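Local coordinates for periplasmic cell division protein (SufI) (Aquifex aeolicus, PDB 6SYY), which probably oxidises its substrates as a multicopper oxidase of the laccase kind, using four bound copper ions, at residues F274-T286 / L470-I482. Sequence-based numbering, arbitrary orientation.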
ATOM      1  N   PHE A 274      -8.718  -4.267 -19.011  1.00 26.09           N
ATOM      2  CA  PHE A 274      -7.960  -3.119 -18.529  1.00 27.87           C
ATOM      3  C   PHE A 274      -6.502  -3.549 -18.421  1.00 34.21           C
ATOM      4  O   PHE A 274      -6.163  -4.715 -18.653  1.00 36.30           O
ATOM      5  CB  PHE A 274      -8.518  -2.579 -17.205  1.00 20.37           C
ATOM      6  CG  PHE A 274      -8.554  -3.585 -16.095  1.00 21.54           C
ATOM      7  CD1 PHE A 274      -7.598  -3.560 -15.091  1.00 27.05           C
ATOM      8  CD2 PHE A 274      -9.554  -4.546 -16.039  1.00 37.00           C
ATOM      9  CE1 PHE A 274      -7.627  -4.478 -14.056  1.00 30.25           C
ATOM     10  CE2 PHE A 274      -9.591  -5.470 -15.005  1.00 26.66           C
ATOM     11  CZ  PHE A 274      -8.623  -5.435 -14.012  1.00 46.62           C
ATOM     12  N   TRP A 275      -5.634  -2.599 -18.078  1.00 23.62           N
ATOM     13  CA  TRP A 275      -4.195  -2.820 -18.130  1.00 24.62           C
ATOM     14  C   TRP A 275      -3.537  -2.462 -16.808  1.00 32.88           C
ATOM     15  O   TRP A 275      -3.725  -1.356 -16.297  1.00 24.13           O
ATOM     16  CB  TRP A 275      -3.555  -1.997 -19.245  1.00 31.20           C
ATOM     17  CG  TRP A 275      -3.999  -2.392 -20.605  1.00 39.18           C
ATOM     18  CD1 TRP A 275      -3.347  -3.217 -21.471  1.00 27.73           C
ATOM     19  CD2 TRP A 275      -5.198  -1.979 -21.267  1.00 33.20           C
ATOM     20  NE1 TRP A 275      -4.065  -3.344 -22.635  1.00 25.11           N
ATOM     21  CE2 TRP A 275      -5.207  -2.594 -22.534  1.00 29.26           C
ATOM     22  CE3 TRP A 275      -6.269  -1.153 -20.908  1.00 30.37           C
ATOM     23  CZ2 TRP A 275      -6.239  -2.406 -23.446  1.00 27.45           C
ATOM     24  CZ3 TRP A 275      -7.291  -0.966 -21.813  1.00 25.67           C
ATOM     25  CH2 TRP A 275      -7.266  -1.587 -23.070  1.00 22.97           C
ATOM     26  N   VAL A 276      -2.753  -3.394 -16.271  1.00 29.33           N
ATOM     27  CA  VAL A 276      -1.840  -3.068 -15.184  1.00 30.53           C
ATOM     28  C   VAL A 276      -0.672  -2.296 -15.775  1.00 32.53           C
ATOM     29  O   VAL A 276      -0.009  -2.767 -16.707  1.00 26.42           O
ATOM     30  CB  VAL A 276      -1.355  -4.335 -14.467  1.00 28.63           C
ATOM     31  CG1 VAL A 276      -0.341  -3.978 -13.385  1.00 18.84           C
ATOM     32  CG2 VAL A 276      -2.527  -5.094 -13.881  1.00 23.54           C
ATOM     33  N   ILE A 277      -0.419  -1.101 -15.252  1.00 26.97           N
ATOM     34  CA  ILE A 277       0.729  -0.326 -15.697  1.00 30.08           C
ATOM     35  C   ILE A 277       1.758  -0.099 -14.600  1.00 31.96           C
ATOM     36  O   ILE A 277       2.914   0.227 -14.917  1.00 23.95           O
ATOM     37  CB  ILE A 277       0.296   1.023 -16.309  1.00 23.17           C
ATOM     38  CG1 ILE A 277      -0.438   1.877 -15.272  1.00 31.56           C
ATOM     39  CG2 ILE A 277      -0.542   0.791 -17.565  1.00 20.28           C
ATOM     40  CD1 ILE A 277      -0.473   3.356 -15.616  1.00 19.71           C
ATOM     41  N   GLY A 278       1.407  -0.276 -13.332  1.00 21.35           N
ATOM     42  CA  GLY A 278       2.357  -0.026 -12.267  1.00 18.87           C
ATOM     43  C   GLY A 278       2.018  -0.811 -11.025  1.00 26.62           C
ATOM     44  O   GLY A 278       0.874  -1.234 -10.820  1.00 21.85           O
ATOM     45  N   VAL A 279       3.041  -1.011 -10.195  1.00 22.76           N
ATOM     46  CA  VAL A 279       2.885  -1.654  -8.896  1.00 19.43           C
ATOM     47  C   VAL A 279       3.528  -0.760  -7.842  1.00 25.52           C
ATOM     48  O   VAL A 279       3.798   0.418  -8.100  1.00 26.81           O
ATOM     49  CB  VAL A 279       3.493  -3.070  -8.896  1.00 24.13           C
ATOM     50  CG1 VAL A 279       2.664  -4.001  -9.774  1.00 18.90           C
ATOM     51  CG2 VAL A 279       4.924  -3.025  -9.389  1.00 27.48           C
ATOM     52  N   GLU A 280       3.784  -1.312  -6.652  1.00 27.72           N
ATOM     53  CA  GLU A 280       4.245  -0.490  -5.535  1.00 22.02           C
ATOM     54  C   GLU A 280       5.514   0.278  -5.885  1.00 26.28           C
ATOM     55  O   GLU A 280       5.665   1.447  -5.507  1.00 33.47           O
ATOM     56  CB  GLU A 280       4.485  -1.356  -4.300  1.00 18.50           C
ATOM     57  CG  GLU A 280       3.297  -2.184  -3.878  1.00 52.42           C
ATOM     58  CD  GLU A 280       3.270  -3.526  -4.564  1.00 47.81           C
ATOM     59  OE1 GLU A 280       4.192  -4.332  -4.320  1.00 25.34           O
ATOM     60  OE2 GLU A 280       2.338  -3.769  -5.359  1.00 30.02           O
ATOM     61  N   GLY A 281       6.434  -0.358  -6.604  1.00 25.69           N
ATOM     62  CA  GLY A 281       7.697   0.270  -6.936  1.00 21.35           C
ATOM     63  C   GLY A 281       7.709   0.979  -8.273  1.00 32.88           C
ATOM     64  O   GLY A 281       8.778   1.191  -8.854  1.00 32.50           O
ATOM     65  N   GLY A 282       6.541   1.345  -8.781  1.00 27.23           N
ATOM     66  CA  GLY A 282       6.458   2.178  -9.958  1.00 19.82           C
ATOM     67  C   GLY A 282       5.968   1.440 -11.190  1.00 30.82           C
ATOM     68  O   GLY A 282       5.323   0.389 -11.119  1.00 33.75           O
ATOM     69  N   LEU A 283       6.294   2.014 -12.347  1.00 32.18           N
ATOM     70  CA  LEU A 283       5.738   1.553 -13.611  1.00 35.78           C
ATOM     71  C   LEU A 283       6.360   0.231 -14.032  1.00 32.59           C
ATOM     72  O   LEU A 283       7.548  -0.011 -13.809  1.00 26.89           O
ATOM     73  CB  LEU A 283       5.965   2.600 -14.703  1.00 19.90           C
ATOM     74  CG  LEU A 283       5.229   3.935 -14.556  1.00 25.06           C
ATOM     75  CD1 LEU A 283       5.907   5.022 -15.381  1.00 20.45           C
ATOM     76  CD2 LEU A 283       3.762   3.799 -14.950  1.00 19.41           C
ATOM     77  N   LEU A 284       5.545  -0.627 -14.648  1.00 25.47           N
ATOM     78  CA  LEU A 284       6.068  -1.790 -15.347  1.00 37.14           C
ATOM     79  C   LEU A 284       6.767  -1.353 -16.634  1.00 22.26           C
ATOM     80  O   LEU A 284       6.756  -0.179 -17.014  1.00 26.61           O
ATOM     81  CB  LEU A 284       4.947  -2.778 -15.671  1.00 20.63           C
ATOM     82  CG  LEU A 284       4.149  -3.315 -14.487  1.00 37.28           C
ATOM     83  CD1 LEU A 284       3.088  -4.280 -14.965  1.00 20.37           C
ATOM     84  CD2 LEU A 284       5.068  -3.990 -13.495  1.00 24.11           C
ATOM     85  N   ASP A 285       7.380  -2.317 -17.318  1.00 22.21           N
ATOM     86  CA  ASP A 285       8.048  -1.994 -18.573  1.00 30.19           C
ATOM     87  C   ASP A 285       7.033  -1.676 -19.668  1.00 37.65           C
ATOM     88  O   ASP A 285       7.202  -0.707 -20.418  1.00 26.22           O
ATOM     89  CB  ASP A 285       8.971  -3.143 -18.988  1.00 24.26           C
ATOM     90  CG  ASP A 285       8.237  -4.471 -19.118  1.00 46.87           C
ATOM     91  OD1 ASP A 285       7.304  -4.721 -18.326  1.00 67.78           O
ATOM     92  OD2 ASP A 285       8.591  -5.265 -20.015  1.00 55.21           O
ATOM     93  N   THR A 286       5.975  -2.470 -19.770  1.00 31.35           N
ATOM     94  CA  THR A 286       4.921  -2.299 -20.758  1.00 28.45           C
ATOM     95  C   THR A 286       3.585  -2.537 -20.074  1.00 23.97           C
ATOM     96  O   THR A 286       3.531  -3.169 -19.014  1.00 34.06           O
ATOM     97  CB  THR A 286       5.060  -3.279 -21.931  1.00 32.20           C
ATOM     98  OG1 THR A 286       4.830  -4.612 -21.458  1.00 40.25           O
ATOM     99  CG2 THR A 286       6.440  -3.191 -22.570  1.00 25.72           C
ATOM    100  N   LEU A 470       3.519 -16.380 -12.299  1.00 33.64           N
ATOM    101  CA  LEU A 470       3.415 -15.004 -11.839  1.00 40.14           C
ATOM    102  C   LEU A 470       2.168 -14.351 -12.422  1.00 42.26           C
ATOM    103  O   LEU A 470       1.756 -14.643 -13.548  1.00 35.68           O
ATOM    104  CB  LEU A 470       4.665 -14.215 -12.236  1.00 25.09           C
ATOM    105  CG  LEU A 470       5.772 -14.044 -11.195  1.00 46.01           C
ATOM    106  CD1 LEU A 470       6.084 -15.355 -10.508  1.00 38.96           C
ATOM    107  CD2 LEU A 470       7.021 -13.481 -11.850  1.00 33.23           C
ATOM    108  N   ARG A 471       1.551 -13.483 -11.638  1.00 39.27           N
ATOM    109  CA  ARG A 471       0.427 -12.689 -12.103  1.00 42.15           C
ATOM    110  C   ARG A 471       0.920 -11.298 -12.479  1.00 29.10           C
ATOM    111  O   ARG A 471       2.011 -10.879 -12.082  1.00 23.95           O
ATOM    112  CB  ARG A 471      -0.658 -12.622 -11.028  1.00 25.87           C
ATOM    113  CG  ARG A 471      -0.983 -14.001 -10.467  1.00 37.28           C
ATOM    114  CD  ARG A 471      -2.081 -13.971  -9.424  1.00 56.78           C
ATOM    115  NE  ARG A 471      -1.581 -13.700  -8.080  1.00 36.21           N
ATOM    116  CZ  ARG A 471      -1.156 -14.632  -7.231  1.00 39.24           C
ATOM    117  NH1 ARG A 471      -1.152 -15.910  -7.580  1.00 38.68           N
ATOM    118  NH2 ARG A 471      -0.734 -14.285  -6.024  1.00 35.40           N
ATOM    119  N   ALA A 472       0.115 -10.596 -13.285  1.00 28.05           N
ATOM    120  CA  ALA A 472       0.517  -9.273 -13.756  1.00 24.98           C
ATOM    121  C   ALA A 472       0.879  -8.370 -12.590  1.00 23.86           C
ATOM    122  O   ALA A 472       1.832  -7.585 -12.668  1.00 27.48           O
ATOM    123  CB  ALA A 472      -0.600  -8.644 -14.587  1.00 25.79           C
ATOM    124  N   THR A 473       0.142  -8.487 -11.488  1.00 27.00           N
ATOM    125  CA  THR A 473       0.421  -7.706 -10.292  1.00 23.36           C
ATOM    126  C   THR A 473       1.681  -8.160  -9.566  1.00 37.93           C
ATOM    127  O   THR A 473       2.105  -7.481  -8.627  1.00 28.17           O
ATOM    128  CB  THR A 473      -0.777  -7.770  -9.345  1.00 50.55           C
ATOM    129  OG1 THR A 473      -1.084  -9.139  -9.048  1.00 31.06           O
ATOM    130  CG2 THR A 473      -1.988  -7.111  -9.989  1.00 23.07           C
ATOM    131  N   ASP A 474       2.285  -9.280  -9.967  1.00 30.53           N
ATOM    132  CA  ASP A 474       3.548  -9.731  -9.389  1.00 30.03           C
ATOM    133  C   ASP A 474       4.767  -9.151 -10.090  1.00 36.82           C
ATOM    134  O   ASP A 474       5.890  -9.365  -9.622  1.00 31.95           O
ATOM    135  CB  ASP A 474       3.653 -11.263  -9.434  1.00 32.99           C
ATOM    136  CG  ASP A 474       2.765 -11.947  -8.417  1.00 31.48           C
ATOM    137  OD1 ASP A 474       2.567 -11.382  -7.322  1.00 26.62           O
ATOM    138  OD2 ASP A 474       2.281 -13.063  -8.711  1.00 35.82           O
ATOM    139  N   LEU A 475       4.579  -8.437 -11.193  1.00 28.14           N
ATOM    140  CA  LEU A 475       5.688  -7.989 -12.017  1.00 33.09           C
ATOM    141  C   LEU A 475       6.270  -6.681 -11.486  1.00 29.93           C
ATOM    142  O   LEU A 475       5.760  -6.075 -10.541  1.00 31.71           O
ATOM    143  CB  LEU A 475       5.236  -7.825 -13.468  1.00 26.31           C
ATOM    144  CG  LEU A 475       4.607  -9.074 -14.086  1.00 30.68           C
ATOM    145  CD1 LEU A 475       4.088  -8.788 -15.482  1.00 27.06           C
ATOM    146  CD2 LEU A 475       5.608 -10.221 -14.112  1.00 24.80           C
ATOM    147  N   GLY A 476       7.359  -6.250 -12.112  1.00 24.01           N
ATOM    148  CA  GLY A 476       7.955  -4.978 -11.772  1.00 22.33           C
ATOM    149  C   GLY A 476       8.628  -4.972 -10.409  1.00 28.44           C
ATOM    150  O   GLY A 476       8.952  -6.009  -9.825  1.00 29.94           O
ATOM    151  N   TRP A 477       8.849  -3.756  -9.912  1.00 31.51           N
ATOM    152  CA  TRP A 477       9.453  -3.532  -8.602  1.00 24.96           C
ATOM    153  C   TRP A 477       8.346  -3.564  -7.555  1.00 36.32           C
ATOM    154  O   TRP A 477       7.473  -2.693  -7.541  1.00 25.91           O
ATOM    155  CB  TRP A 477      10.195  -2.199  -8.568  1.00 23.60           C
ATOM    156  CG  TRP A 477      11.463  -2.154  -9.385  1.00 29.97           C
ATOM    157  CD1 TRP A 477      11.653  -1.506 -10.574  1.00 24.19           C
ATOM    158  CD2 TRP A 477      12.719  -2.769  -9.059  1.00 28.33           C
ATOM    159  NE1 TRP A 477      12.946  -1.685 -11.010  1.00 31.96           N
ATOM    160  CE2 TRP A 477      13.619  -2.456 -10.099  1.00 66.19           C
ATOM    161  CE3 TRP A 477      13.168  -3.552  -7.990  1.00 30.65           C
ATOM    162  CZ2 TRP A 477      14.943  -2.903 -10.100  1.00 33.46           C
ATOM    163  CZ3 TRP A 477      14.484  -3.998  -7.996  1.00 30.88           C
ATOM    164  CH2 TRP A 477      15.353  -3.672  -9.043  1.00 29.66           C
ATOM    165  N   LYS A 478       8.376  -4.568  -6.685  1.00 27.45           N
ATOM    166  CA  LYS A 478       7.366  -4.744  -5.654  1.00 31.50           C
ATOM    167  C   LYS A 478       7.957  -4.429  -4.286  1.00 29.48           C
ATOM    168  O   LYS A 478       9.176  -4.429  -4.108  1.00 35.13           O
ATOM    169  CB  LYS A 478       6.828  -6.179  -5.672  1.00 19.49           C
ATOM    170  CG  LYS A 478       6.230  -6.602  -7.003  1.00 43.47           C
ATOM    171  CD  LYS A 478       4.806  -6.096  -7.147  1.00 33.73           C
ATOM    172  CE  LYS A 478       3.886  -6.807  -6.171  1.00 28.78           C
ATOM    173  NZ  LYS A 478       2.537  -6.183  -6.139  1.00 26.50           N
ATOM    174  N   ASP A 479       7.080  -4.150  -3.312  1.00 22.78           N
ATOM    175  CA  ASP A 479       7.488  -4.167  -1.911  1.00 47.70           C
ATOM    176  C   ASP A 479       6.563  -4.989  -1.019  1.00 23.61           C
ATOM    177  O   ASP A 479       6.853  -5.130   0.174  1.00 31.01           O
ATOM    178  CB  ASP A 479       7.637  -2.738  -1.344  1.00 27.10           C
ATOM    179  CG  ASP A 479       6.335  -1.959  -1.315  1.00 25.22           C
ATOM    180  OD1 ASP A 479       5.313  -2.471  -0.808  1.00 35.58           O
ATOM    181  OD2 ASP A 479       6.351  -0.797  -1.769  1.00 58.03           O
ATOM    182  N   THR A 480       5.480  -5.550  -1.561  1.00 24.59           N
ATOM    183  CA  THR A 480       4.576  -6.426  -0.819  1.00 24.27           C
ATOM    184  C   THR A 480       4.147  -7.567  -1.732  1.00 26.29           C
ATOM    185  O   THR A 480       3.526  -7.322  -2.771  1.00 29.56           O
ATOM    186  CB  THR A 480       3.345  -5.656  -0.321  1.00 28.63           C
ATOM    187  OG1 THR A 480       3.757  -4.503   0.428  1.00 33.58           O
ATOM    188  CG2 THR A 480       2.479  -6.550   0.554  1.00 31.60           C
ATOM    189  N   VAL A 481       4.453  -8.810  -1.354  1.00 24.42           N
ATOM    190  CA  VAL A 481       4.141  -9.972  -2.183  1.00 19.16           C
ATOM    191  C   VAL A 481       3.157 -10.871  -1.443  1.00 33.97           C
ATOM    192  O   VAL A 481       3.342 -11.169  -0.259  1.00 32.47           O
ATOM    193  CB  VAL A 481       5.406 -10.752  -2.595  1.00 25.35           C
ATOM    194  CG1 VAL A 481       6.190 -11.223  -1.378  1.00 26.02           C
ATOM    195  CG2 VAL A 481       5.035 -11.932  -3.503  1.00 20.06           C
ATOM    196  N   ILE A 482       2.105 -11.291  -2.147  1.00 23.66           N
ATOM    197  CA  ILE A 482       1.133 -12.222  -1.588  1.00 30.98           C
ATOM    198  C   ILE A 482       1.761 -13.603  -1.502  1.00 33.29           C
ATOM    199  O   ILE A 482       2.335 -14.102  -2.479  1.00 27.17           O
ATOM    200  CB  ILE A 482      -0.138 -12.261  -2.452  1.00 37.30           C
ATOM    201  CG1 ILE A 482      -0.837 -10.901  -2.466  1.00 30.04           C
ATOM    202  CG2 ILE A 482      -1.081 -13.356  -1.971  1.00 25.19           C
ATOM    203  CD1 ILE A 482      -2.043 -10.857  -3.373  1.00 21.45           C
TER
HETATM  204  O   HOH W   1       7.343  -1.726 -11.420  1.00 35.96           O
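Glu-280 bends sharply at chi2 (89°) and Lys-478 folds twice, at chi2 (-81°) and chi3 (-68°), which brings carboxylate and ammonium together while the CD methylene of Lys-478 passes against Val-279 CB. NZ of Lys-478 meets the syn lone pair of Glu-280 OE2 at 2.5 Å, a very short salt bridge, and also donates to Thr-473 O at 2.8 Å; Glu-299 adds a second carboxylate. Glu-280 OE1 takes two backbone N-H groups, both on the anti side, Asp-479 N (3.1 Å) near the carboxylate plane and Thr-480 N (3.3 Å) well out of it. Glu-280 sits on the type I turn of a beta hairpin, and its carboxylate thus ties the second cupredoxin-like domain of the three-domain fold to the loop entering strand 480-483 of the third. That loop leads to the trinuclear copper site: Asp-479 OD1 accepts from the copper ligand His-120, and Asp-479 O from ND1 of His-454, another ligand. Cutting Glu-280 back to an alanine is likely to leave Lys-478 with one carboxylate fewer and rob both N-H groups of their shared acceptor, loosening the loop behind those histidines. At the turn, Gly-281 N donates to Trp-477 O at 2.7 Å, and a side chain on Gly-281 would run into that carbonyl. Val-279 CG2 presses on the same oxygen. Farther along, Leu-284 CD2 lies over Gly-476 and against Leu-475 CB (3.8 Å), while Val-276 CG2 touches Ala-472 CB.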